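Local atomic coordinates of DUF1893 domain-containing protein (Thermotoga maritima, PDB entry 1VK9), a protein that is of unknown function but has a cytidine deaminase-like fold, binds zinc ions and can be ADP-ribosylated. Residues L22-F25 and E26-L30; P50-E53 and L54-F58; V91-K94 and P95-K98; L97-M100 and N101-G104. All blocks are in the same frame, centred on the assembly; numbering follows the deposited sequence.

Contact 1 (L22-F25 and E26-L30); sequences LKIF and EKKDL
E26 N donates to L22 O over 2.8 Å, nearly in line with the carbonyl bond, and K27 N reaches K23 O at 3.1 Å from above the carbonyl plane. This is the last regular turn of helix 15-27. K28, whose NZ forms a salt bridge with E42, bonds only weakly through its N to I24 O. The chain then swings round D29 (positive phi), so that L30 N meets F25 O at 3.3 Å in an almost straight bond (178°) lying in the carbonyl plane. The donor lies five positions beyond the acceptor, consistent with a Schellman-type helix end. With CG anti to the backbone N (chi1 -161°), the F25 ring presents one face to L30: L30 CB stands 3.6 Å from F25 CD1 in an off-centre CH-pi contact, while L30 O lies over the same face, 3.2 Å from F25 CZ. L33 and I67 of the neighbouring strands also touch the F25 side chain. A serine at F25 would probably leave L30 without its apolar mate and open a gap against the sheet. The bent-back L30 N bond and the F25 face together fix where the chain leaves the helix.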
loop_
_atom_site.group_PDB
_atom_site.type_symbol
_atom_site.label_atom_id
_atom_site.label_comp_id
_atom_site.label_asym_id
_atom_site.label_seq_id
_atom_site.Cartn_x
_atom_site.Cartn_y
_atom_site.Cartn_z
ATOM N N LEU A 22 6.197 -13.447 -1.210
ATOM C CA LEU A 22 7.230 -13.044 -0.263
ATOM C C LEU A 22 8.576 -13.584 -0.732
ATOM O O LEU A 22 9.573 -12.865 -0.717
ATOM C CB LEU A 22 6.907 -13.533 1.163
ATOM C CG LEU A 22 5.775 -12.889 1.994
ATOM C CD1 LEU A 22 5.416 -13.732 3.220
ATOM C CD2 LEU A 22 6.095 -11.478 2.424
ATOM N N LYS A 23 8.591 -14.848 -1.162
ATOM C CA LYS A 23 9.776 -15.476 -1.765
ATOM C C LYS A 23 10.338 -14.654 -2.934
ATOM O O LYS A 23 11.551 -14.555 -3.075
ATOM C CB LYS A 23 9.478 -16.919 -2.209
ATOM C CG LYS A 23 9.553 -17.961 -1.086
ATOM C CD LYS A 23 10.591 -19.066 -1.412
ATOM C CE LYS A 23 10.065 -20.497 -1.182
ATOM N NZ LYS A 23 8.624 -20.674 -1.569
ATOM N N ILE A 24 9.457 -14.059 -3.748
ATOM C CA ILE A 24 9.853 -13.197 -4.873
ATOM C C ILE A 24 10.351 -11.820 -4.389
ATOM O O ILE A 24 11.438 -11.375 -4.773
ATOM C CB ILE A 24 8.703 -13.081 -5.931
ATOM C CG1 ILE A 24 8.567 -14.392 -6.723
ATOM C CG2 ILE A 24 8.940 -11.917 -6.890
ATOM C CD1 ILE A 24 7.329 -14.466 -7.643
ATOM N N PHE A 25 9.556 -11.161 -3.546
ATOM C CA PHE A 25 9.930 -9.901 -2.907
ATOM C C PHE A 25 11.310 -9.966 -2.236
ATOM O O PHE A 25 12.127 -9.045 -2.376
ATOM C CB PHE A 25 8.877 -9.533 -1.861
ATOM C CG PHE A 25 8.888 -8.078 -1.453
ATOM C CD1 PHE A 25 8.217 -7.119 -2.211
ATOM C CD2 PHE A 25 9.537 -7.672 -0.294
ATOM C CE1 PHE A 25 8.207 -5.773 -1.819
ATOM C CE2 PHE A 25 9.537 -6.336 0.106
ATOM C CZ PHE A 25 8.871 -5.387 -0.651
ATOM N N GLU A 26 11.557 -11.057 -1.505
ATOM C CA GLU A 26 12.792 -11.216 -0.747
ATOM C C GLU A 26 13.971 -11.496 -1.698
ATOM O O GLU A 26 14.989 -10.814 -1.624
ATOM C CB GLU A 26 12.644 -12.284 0.362
ATOM C CG GLU A 26 11.893 -11.818 1.627
ATOM C CD GLU A 26 11.730 -12.905 2.707
ATOM O OE1 GLU A 26 12.271 -14.030 2.561
ATOM O OE2 GLU A 26 11.059 -12.636 3.728
ATOM N N LYS A 27 13.806 -12.450 -2.617
ATOM C CA LYS A 27 14.846 -12.817 -3.585
ATOM C C LYS A 27 15.302 -11.686 -4.529
ATOM O O LYS A 27 16.391 -11.756 -5.081
ATOM C CB LYS A 27 14.397 -14.040 -4.404
ATOM C CG LYS A 27 15.514 -14.810 -5.124
ATOM C CD LYS A 27 15.004 -15.459 -6.421
ATOM C CE LYS A 27 16.085 -16.319 -7.077
ATOM N NZ LYS A 27 15.502 -17.323 -8.014
ATOM N N LYS A 28 14.490 -10.646 -4.705
ATOM C CA LYS A 28 14.775 -9.599 -5.700
ATOM C C LYS A 28 15.000 -8.197 -5.106
ATOM O O LYS A 28 14.991 -7.206 -5.849
ATOM C CB LYS A 28 13.647 -9.538 -6.754
ATOM C CG LYS A 28 13.616 -10.705 -7.747
ATOM C CD LYS A 28 12.487 -10.547 -8.758
ATOM C CE LYS A 28 13.029 -10.474 -10.172
ATOM N NZ LYS A 28 12.001 -9.925 -11.084
ATOM N N ASP A 29 15.209 -8.124 -3.786
ATOM C CA ASP A 29 15.252 -6.859 -3.030
ATOM C C ASP A 29 14.268 -5.797 -3.574
ATOM O O ASP A 29 14.671 -4.704 -3.968
ATOM C CB ASP A 29 16.700 -6.310 -2.900
ATOM C CG ASP A 29 17.014 -5.735 -1.475
ATOM O OD1 ASP A 29 16.082 -5.481 -0.658
ATOM O OD2 ASP A 29 18.181 -5.493 -1.084
ATOM N N LEU A 30 12.980 -6.137 -3.609
ATOM C CA LEU A 30 11.940 -5.239 -4.144
ATOM C C LEU A 30 11.483 -4.240 -3.101
ATOM O O LEU A 30 11.662 -4.461 -1.906
ATOM C CB LEU A 30 10.731 -6.039 -4.623
ATOM C CG LEU A 30 10.876 -6.838 -5.920
ATOM C CD1 LEU A 30 9.538 -7.445 -6.308
ATOM C CD2 LEU A 30 11.445 -6.013 -7.078
#

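Contact 2 (P50-E53 and L54-F58); sequences PVVE and LFKRF
L54 and P50 lie one turn apart in helix 49-57, one of the helices packed on the mixed sheet of this cytidine deaminase-like fold. L54 N donates to P50 O almost without bend (176°), and F55 N and K56 N repeat the step to V51 O and V52 O, each over 2.8 Å. R57 N bonds weakly to E53 O and also reaches L54 O, a tightening of the last turn before F58.

The side chain of L54 starts in this backbone frame: its CB is 3.4 Å from P50 O and equally far from V51 O, tucked between two carbonyls of the preceding turn. CG stands anti to the backbone N (chi1 175°), which carries the fork of the leucine away from those carbonyls and into the interior, where L32 and F41 of the sheet and M82 of helix 73-82 touch the side chain. At the tip, CD1 comes to the edge of the F58 ring, in its plane.

F55 leaves the same helix on another side. Its CB rests on V51 O and V52 O, and its ring meets F78 edge-to-face, with I141 of helix 137-145 also against its side chain. E53 and R57 project outward one turn apart, their opposite charges not in contact, since E53 OE1 is 7.0 Å from R57 NE; the carboxylate of E53 instead lies close to that of D45, which probably raises the proton affinity of one of them. One turn on from V52, K56 CG lies 4.2 Å from V52 CG1 and 3.4 Å from V52 O.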
loop_
_atom_site.group_PDB
_atom_site.type_symbol
_atom_site.label_atom_id
_atom_site.label_comp_id
_atom_site.label_asym_id
_atom_site.label_seq_id
_atom_site.Cartn_x
_atom_site.Cartn_y
_atom_site.Cartn_z
ATOM N N PRO A 50 6.978 4.603 -6.884
ATOM C CA PRO A 50 6.392 3.306 -7.280
ATOM C C PRO A 50 4.890 3.124 -7.010
ATOM O O PRO A 50 4.173 2.638 -7.874
ATOM C CB PRO A 50 7.208 2.295 -6.456
ATOM C CG PRO A 50 7.736 3.076 -5.333
ATOM C CD PRO A 50 8.066 4.410 -5.908
ATOM N N VAL A 51 4.428 3.486 -5.819
ATOM C CA VAL A 51 3.006 3.409 -5.492
ATOM C C VAL A 51 2.189 4.218 -6.495
ATOM O O VAL A 51 1.153 3.751 -6.991
ATOM C CB VAL A 51 2.727 3.868 -4.053
ATOM C CG1 VAL A 51 1.259 3.824 -3.765
ATOM C CG2 VAL A 51 3.443 2.963 -3.063
ATOM N N VAL A 52 2.668 5.417 -6.816
ATOM C CA VAL A 52 2.059 6.223 -7.859
ATOM C C VAL A 52 2.163 5.522 -9.229
ATOM O O VAL A 52 1.163 5.431 -9.924
ATOM C CB VAL A 52 2.638 7.657 -7.875
ATOM C CG1 VAL A 52 2.091 8.470 -9.042
ATOM C CG2 VAL A 52 2.328 8.368 -6.565
ATOM N N GLU A 53 3.346 5.015 -9.608
ATOM C CA GLU A 53 3.498 4.266 -10.856
ATOM C C GLU A 53 2.410 3.174 -10.835
ATOM O O GLU A 53 1.585 3.103 -11.752
ATOM C CB GLU A 53 4.934 3.685 -11.046
ATOM C CG GLU A 53 6.040 4.662 -11.516
ATOM C CD GLU A 53 7.438 4.023 -11.765
ATOM O OE1 GLU A 53 7.614 3.374 -12.835
ATOM O OE2 GLU A 53 8.392 4.191 -10.934
ATOM N N LEU A 54 2.358 2.375 -9.770
ATOM C CA LEU A 54 1.355 1.317 -9.645
ATOM C C LEU A 54 -0.091 1.832 -9.807
ATOM O O LEU A 54 -0.888 1.258 -10.545
ATOM C CB LEU A 54 1.510 0.591 -8.311
ATOM C CG LEU A 54 0.492 -0.494 -7.916
ATOM C CD1 LEU A 54 0.402 -1.595 -8.966
ATOM C CD2 LEU A 54 0.842 -1.081 -6.547
ATOM N N PHE A 55 -0.421 2.919 -9.116
ATOM C CA PHE A 55 -1.722 3.562 -9.237
ATOM C C PHE A 55 -2.060 3.968 -10.672
ATOM O O PHE A 55 -3.187 3.825 -11.118
ATOM C CB PHE A 55 -1.747 4.796 -8.349
ATOM C CG PHE A 55 -3.123 5.358 -8.114
ATOM C CD1 PHE A 55 -3.944 4.827 -7.134
ATOM C CD2 PHE A 55 -3.576 6.450 -8.851
ATOM C CE1 PHE A 55 -5.215 5.351 -6.905
ATOM C CE2 PHE A 55 -4.835 6.979 -8.638
ATOM C CZ PHE A 55 -5.666 6.433 -7.666
ATOM N N LYS A 56 -1.076 4.491 -11.390
ATOM C CA LYS A 56 -1.280 4.973 -12.742
ATOM C C LYS A 56 -1.499 3.796 -13.686
ATOM O O LYS A 56 -2.051 3.982 -14.764
ATOM C CB LYS A 56 -0.069 5.806 -13.189
ATOM C CG LYS A 56 0.057 7.201 -12.550
ATOM C CD LYS A 56 -0.907 8.229 -13.204
ATOM C CE LYS A 56 -0.699 9.680 -12.705
ATOM N NZ LYS A 56 0.613 10.281 -13.119
ATOM N N ARG A 57 -1.072 2.594 -13.283
ATOM C CA ARG A 57 -1.066 1.424 -14.171
ATOM C C ARG A 57 -2.328 0.563 -14.163
ATOM O O ARG A 57 -2.637 -0.009 -15.200
ATOM C CB ARG A 57 0.137 0.528 -13.886
ATOM C CG ARG A 57 0.878 0.012 -15.117
ATOM C CD ARG A 57 2.082 -0.894 -14.754
ATOM N NE ARG A 57 3.084 -1.000 -15.812
ATOM C CZ ARG A 57 2.840 -1.509 -17.022
ATOM N NH1 ARG A 57 1.625 -1.964 -17.316
ATOM N NH2 ARG A 57 3.802 -1.566 -17.946
ATOM N N PHE A 58 -3.026 0.441 -13.019
ATOM C CA PHE A 58 -4.197 -0.442 -12.884
ATOM C C PHE A 58 -5.344 0.262 -12.194
ATOM O O PHE A 58 -5.153 0.928 -11.160
ATOM C CB PHE A 58 -3.928 -1.702 -12.038
ATOM C CG PHE A 58 -2.822 -2.548 -12.524
ATOM C CD1 PHE A 58 -3.010 -3.417 -13.599
ATOM C CD2 PHE A 58 -1.569 -2.502 -11.887
ATOM C CE1 PHE A 58 -1.942 -4.212 -14.065
ATOM C CE2 PHE A 58 -0.503 -3.287 -12.341
ATOM C CZ PHE A 58 -0.689 -4.147 -13.433
#

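Contact 3 (V91-K94 and P95-K98); sequences VISK and PALK
The pyrrolidine ring of P95 has the hydroxyl of S93 over one face, S93 OG being 3.3 Å from P95 CD. Lacking an N-H, the proline suits the first turn of a helix, where no acceptor awaits one. S93 is the N-cap: with chi1 at 80°, OG sits between its own backbone N and carbonyl carbon, turned so that A96 N can give it a weak capping bond of 3.5 Å. The same oxygen is also hydrogen-bonded to E128. S93 O takes L97 N at 3.0 Å, nearly in line with its carbonyl, and K98 N bonds to K94 O.

On the buried side, I92 extends CG1 anti to its backbone N and lays it 3.8 Å from A96 CB; I92 CD1 continues along the helix to 4.2 Å from L97 CB. F107 and Y109 pack against both I92 and L97. Replacing I92 by an alanine would probably open a gap between the helix start and these aromatic residues, leaving A96 CB without the isoleucine that covers it. On the outer side, the lysines K94 and K98 touch through their CE atoms (3.7 Å), but their like-charged ends diverge, NZ to NZ 5.4 Å.

The capped junction between strand 86-93 and helix 94-102 is the strand-to-helix connection of a beta-alpha-beta unit, whose chain returns as the parallel strand 107-109.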
loop_
_atom_site.group_PDB
_atom_site.type_symbol
_atom_site.label_atom_id
_atom_site.label_comp_id
_atom_site.label_asym_id
_atom_site.label_seq_id
_atom_site.Cartn_x
_atom_site.Cartn_y
_atom_site.Cartn_z
ATOM N N VAL A 91 7.032 -2.780 7.137
ATOM C CA VAL A 91 6.841 -1.811 8.207
ATOM C C VAL A 91 5.611 -0.974 7.862
ATOM O O VAL A 91 5.490 -0.499 6.727
ATOM C CB VAL A 91 8.029 -0.813 8.330
ATOM C CG1 VAL A 91 7.812 0.124 9.500
ATOM C CG2 VAL A 91 9.307 -1.507 8.499
ATOM N N ILE A 92 4.726 -0.783 8.839
ATOM C CA ILE A 92 3.562 0.088 8.703
ATOM C C ILE A 92 3.564 1.169 9.780
ATOM O O ILE A 92 3.928 0.910 10.928
ATOM C CB ILE A 92 2.277 -0.753 8.796
ATOM C CG1 ILE A 92 1.063 0.044 8.357
ATOM C CG2 ILE A 92 2.052 -1.294 10.214
ATOM C CD1 ILE A 92 -0.123 -0.841 7.984
ATOM N N SER A 93 3.157 2.382 9.427
ATOM C CA SER A 93 3.054 3.437 10.428
ATOM C C SER A 93 1.681 3.390 11.060
ATOM O O SER A 93 0.727 2.908 10.448
ATOM C CB SER A 93 3.305 4.803 9.813
ATOM O OG SER A 93 2.151 5.264 9.146
ATOM N N LYS A 94 1.586 3.895 12.285
ATOM C CA LYS A 94 0.343 3.921 13.040
ATOM C C LYS A 94 -0.814 4.608 12.297
ATOM O O LYS A 94 -1.917 4.091 12.336
ATOM C CB LYS A 94 0.567 4.559 14.413
ATOM C CG LYS A 94 -0.496 4.246 15.447
ATOM C CD LYS A 94 -0.049 4.731 16.817
ATOM C CE LYS A 94 -0.942 5.851 17.342
ATOM N NZ LYS A 94 -0.190 6.704 18.289
ATOM N N PRO A 95 -0.598 5.766 11.659
ATOM C CA PRO A 95 -1.647 6.389 10.861
ATOM C C PRO A 95 -2.170 5.451 9.792
ATOM O O PRO A 95 -3.387 5.348 9.646
ATOM C CB PRO A 95 -0.937 7.586 10.239
ATOM C CG PRO A 95 0.106 7.966 11.242
ATOM C CD PRO A 95 0.606 6.626 11.701
ATOM N N ALA A 96 -1.280 4.758 9.088
ATOM C CA ALA A 96 -1.696 3.832 8.045
ATOM C C ALA A 96 -2.525 2.699 8.637
ATOM O O ALA A 96 -3.626 2.422 8.160
ATOM C CB ALA A 96 -0.498 3.306 7.251
ATOM N N LEU A 97 -2.040 2.087 9.701
ATOM C CA LEU A 97 -2.761 0.984 10.320
ATOM C C LEU A 97 -4.174 1.419 10.721
ATOM O O LEU A 97 -5.148 0.695 10.498
ATOM C CB LEU A 97 -1.966 0.446 11.526
ATOM C CG LEU A 97 -2.483 -0.693 12.418
ATOM C CD1 LEU A 97 -1.305 -1.327 13.127
ATOM C CD2 LEU A 97 -3.481 -0.197 13.472
ATOM N N LYS A 98 -4.280 2.610 11.304
ATOM C CA LYS A 98 -5.549 3.122 11.820
ATOM C C LYS A 98 -6.528 3.264 10.669
ATOM O O LYS A 98 -7.717 2.942 10.808
ATOM C CB LYS A 98 -5.334 4.497 12.441
ATOM C CG LYS A 98 -5.544 4.571 13.902
ATOM C CD LYS A 98 -4.233 4.677 14.645
ATOM C CE LYS A 98 -4.266 5.810 15.656
ATOM N NZ LYS A 98 -4.460 7.109 14.940
#

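Contact 4 (L97-M100 and N101-G104); sequences LKLM and NEYG. With ZN (zinc ion), chain B.
Beside the methyl carbon L99 CD1, which lies 3.7 Å from E102 OE1, the carboxylate of E102 grips a zinc ion with both oxygens, OE1 at 2.2 Å and OE2 at 2.5 Å from the metal. The grip is therefore bidentate. CG of E102 stands anti to the backbone N (chi1 176°) and the chain is extended beyond it, which carries the metal well clear of the helix; the residue also touches a crystal neighbour.

L99 CD1 serves a second partner, Y103 CE1, at 3.7 Å. The tyrosine ring turns its edge to L99 O, which lies in the ring plane, and its neighbourhood includes L80 of helix 73-82 and another zinc ion.

The backbone beneath is the final turn of helix 94-102, in the beta-alpha-beta unit that leads on to strand 107-109. N101 N and E102 N donate to L97 O and K98 O, but Y103 N can make only two weak bonds, to L99 O and M100 O. G104, at a positive phi of 55°, completes a Schellman motif, and its N reaches N101 O at 3.1 Å; such a phi favours glycine. Toward the sheet, the selenomethionine M100 bends its chain against F107, I87 and I92. On another side of the helix, the amide of N101 crosses the end of L97, with N101 ND2 3.3 Å from L97 CD2, and N101 also touches F107.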
loop_
_atom_site.group_PDB
_atom_site.type_symbol
_atom_site.label_atom_id
_atom_site.label_comp_id
_atom_site.label_asym_id
_atom_site.label_seq_id
_atom_site.Cartn_x
_atom_site.Cartn_y
_atom_site.Cartn_z
ATOM N N LEU A 97 -2.040 2.087 9.701
ATOM C CA LEU A 97 -2.761 0.984 10.320
ATOM C C LEU A 97 -4.174 1.419 10.721
ATOM O O LEU A 97 -5.148 0.695 10.498
ATOM C CB LEU A 97 -1.966 0.446 11.526
ATOM C CG LEU A 97 -2.483 -0.693 12.418
ATOM C CD1 LEU A 97 -1.305 -1.327 13.127
ATOM C CD2 LEU A 97 -3.481 -0.197 13.472
ATOM N N LYS A 98 -4.280 2.610 11.304
ATOM C CA LYS A 98 -5.549 3.122 11.820
ATOM C C LYS A 98 -6.528 3.264 10.669
ATOM O O LYS A 98 -7.717 2.942 10.808
ATOM C CB LYS A 98 -5.334 4.497 12.441
ATOM C CG LYS A 98 -5.544 4.571 13.902
ATOM C CD LYS A 98 -4.233 4.677 14.645
ATOM C CE LYS A 98 -4.266 5.810 15.656
ATOM N NZ LYS A 98 -4.460 7.109 14.940
ATOM N N LEU A 99 -5.999 3.731 9.530
ATOM C CA LEU A 99 -6.783 4.024 8.338
ATOM C C LEU A 99 -7.333 2.757 7.728
ATOM O O LEU A 99 -8.525 2.678 7.413
ATOM C CB LEU A 99 -5.955 4.777 7.299
ATOM C CG LEU A 99 -6.702 5.352 6.092
ATOM C CD1 LEU A 99 -7.750 6.380 6.490
ATOM C CD2 LEU A 99 -5.675 5.992 5.187
HETATM N N MSE A 100 -6.464 1.767 7.572
HETATM C CA MSE A 100 -6.866 0.511 6.969
HETATM C C MSE A 100 -7.873 -0.235 7.807
HETATM O O MSE A 100 -8.749 -0.881 7.240
HETATM C CB MSE A 100 -5.646 -0.343 6.696
HETATM C CG MSE A 100 -4.638 0.456 5.949
HETATM SE SE MSE A 100 -3.801 -0.474 4.515
HETATM C CE MSE A 100 -2.497 -1.446 5.544
ATOM N N ASN A 101 -7.777 -0.131 9.137
ATOM C CA ASN A 101 -8.842 -0.649 9.971
ATOM C C ASN A 101 -10.160 0.073 9.772
ATOM O O ASN A 101 -11.194 -0.561 9.730
ATOM C CB ASN A 101 -8.467 -0.703 11.451
ATOM C CG ASN A 101 -7.382 -1.736 11.735
ATOM O OD1 ASN A 101 -7.386 -2.846 11.172
ATOM N ND2 ASN A 101 -6.414 -1.359 12.576
ATOM N N GLU A 102 -10.134 1.398 9.630
ATOM C CA GLU A 102 -11.370 2.141 9.441
ATOM C C GLU A 102 -12.065 1.622 8.166
ATOM O O GLU A 102 -13.315 1.595 8.071
ATOM C CB GLU A 102 -11.071 3.649 9.345
ATOM C CG GLU A 102 -12.289 4.526 9.051
ATOM C CD GLU A 102 -11.965 5.972 8.735
ATOM O OE1 GLU A 102 -10.792 6.314 8.559
ATOM O OE2 GLU A 102 -12.891 6.804 8.680
ATOM N N TYR A 103 -11.245 1.199 7.199
ATOM C CA TYR A 103 -11.758 0.867 5.898
ATOM C C TYR A 103 -11.970 -0.618 5.728
ATOM O O TYR A 103 -12.324 -1.059 4.647
ATOM C CB TYR A 103 -10.875 1.474 4.796
ATOM C CG TYR A 103 -11.232 2.921 4.591
ATOM C CD1 TYR A 103 -10.742 3.904 5.455
ATOM C CD2 TYR A 103 -12.122 3.307 3.584
ATOM C CE1 TYR A 103 -11.105 5.239 5.297
ATOM C CE2 TYR A 103 -12.490 4.644 3.416
ATOM C CZ TYR A 103 -11.983 5.594 4.276
ATOM O OH TYR A 103 -12.337 6.899 4.131
ATOM N N GLY A 104 -11.760 -1.393 6.789
ATOM C CA GLY A 104 -11.902 -2.833 6.728
ATOM C C GLY A 104 -11.069 -3.495 5.645
ATOM O O GLY A 104 -11.508 -4.465 5.050
HETATM ZN ZN ZN B . -11.114 8.446 8.256
#

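All four contacts are local. Contacts 1 and 4 are mostly exposed, five residues against two buried, whereas contacts 2 and 3 bury more than they expose. Contacts 1, 2 and 4 lie at the C-terminal ends of helices 15-27, 49-57 and 94-102; contact 3 is a helix start. Contacts 3 and 4 sit at the start and end of helix 94-102, share L97 and K98, and touch through I92 CD1 and M100 CE, 3.5 Å apart. The centres of contacts 1 and 4 are about 26 Å apart, on opposite sides of the chain's centre. Contact 1 relies on a bent-back backbone bond and a CH-pi contact, contact 2 on apolar packing, contact 3 on a capping serine; contact 4 carries zinc.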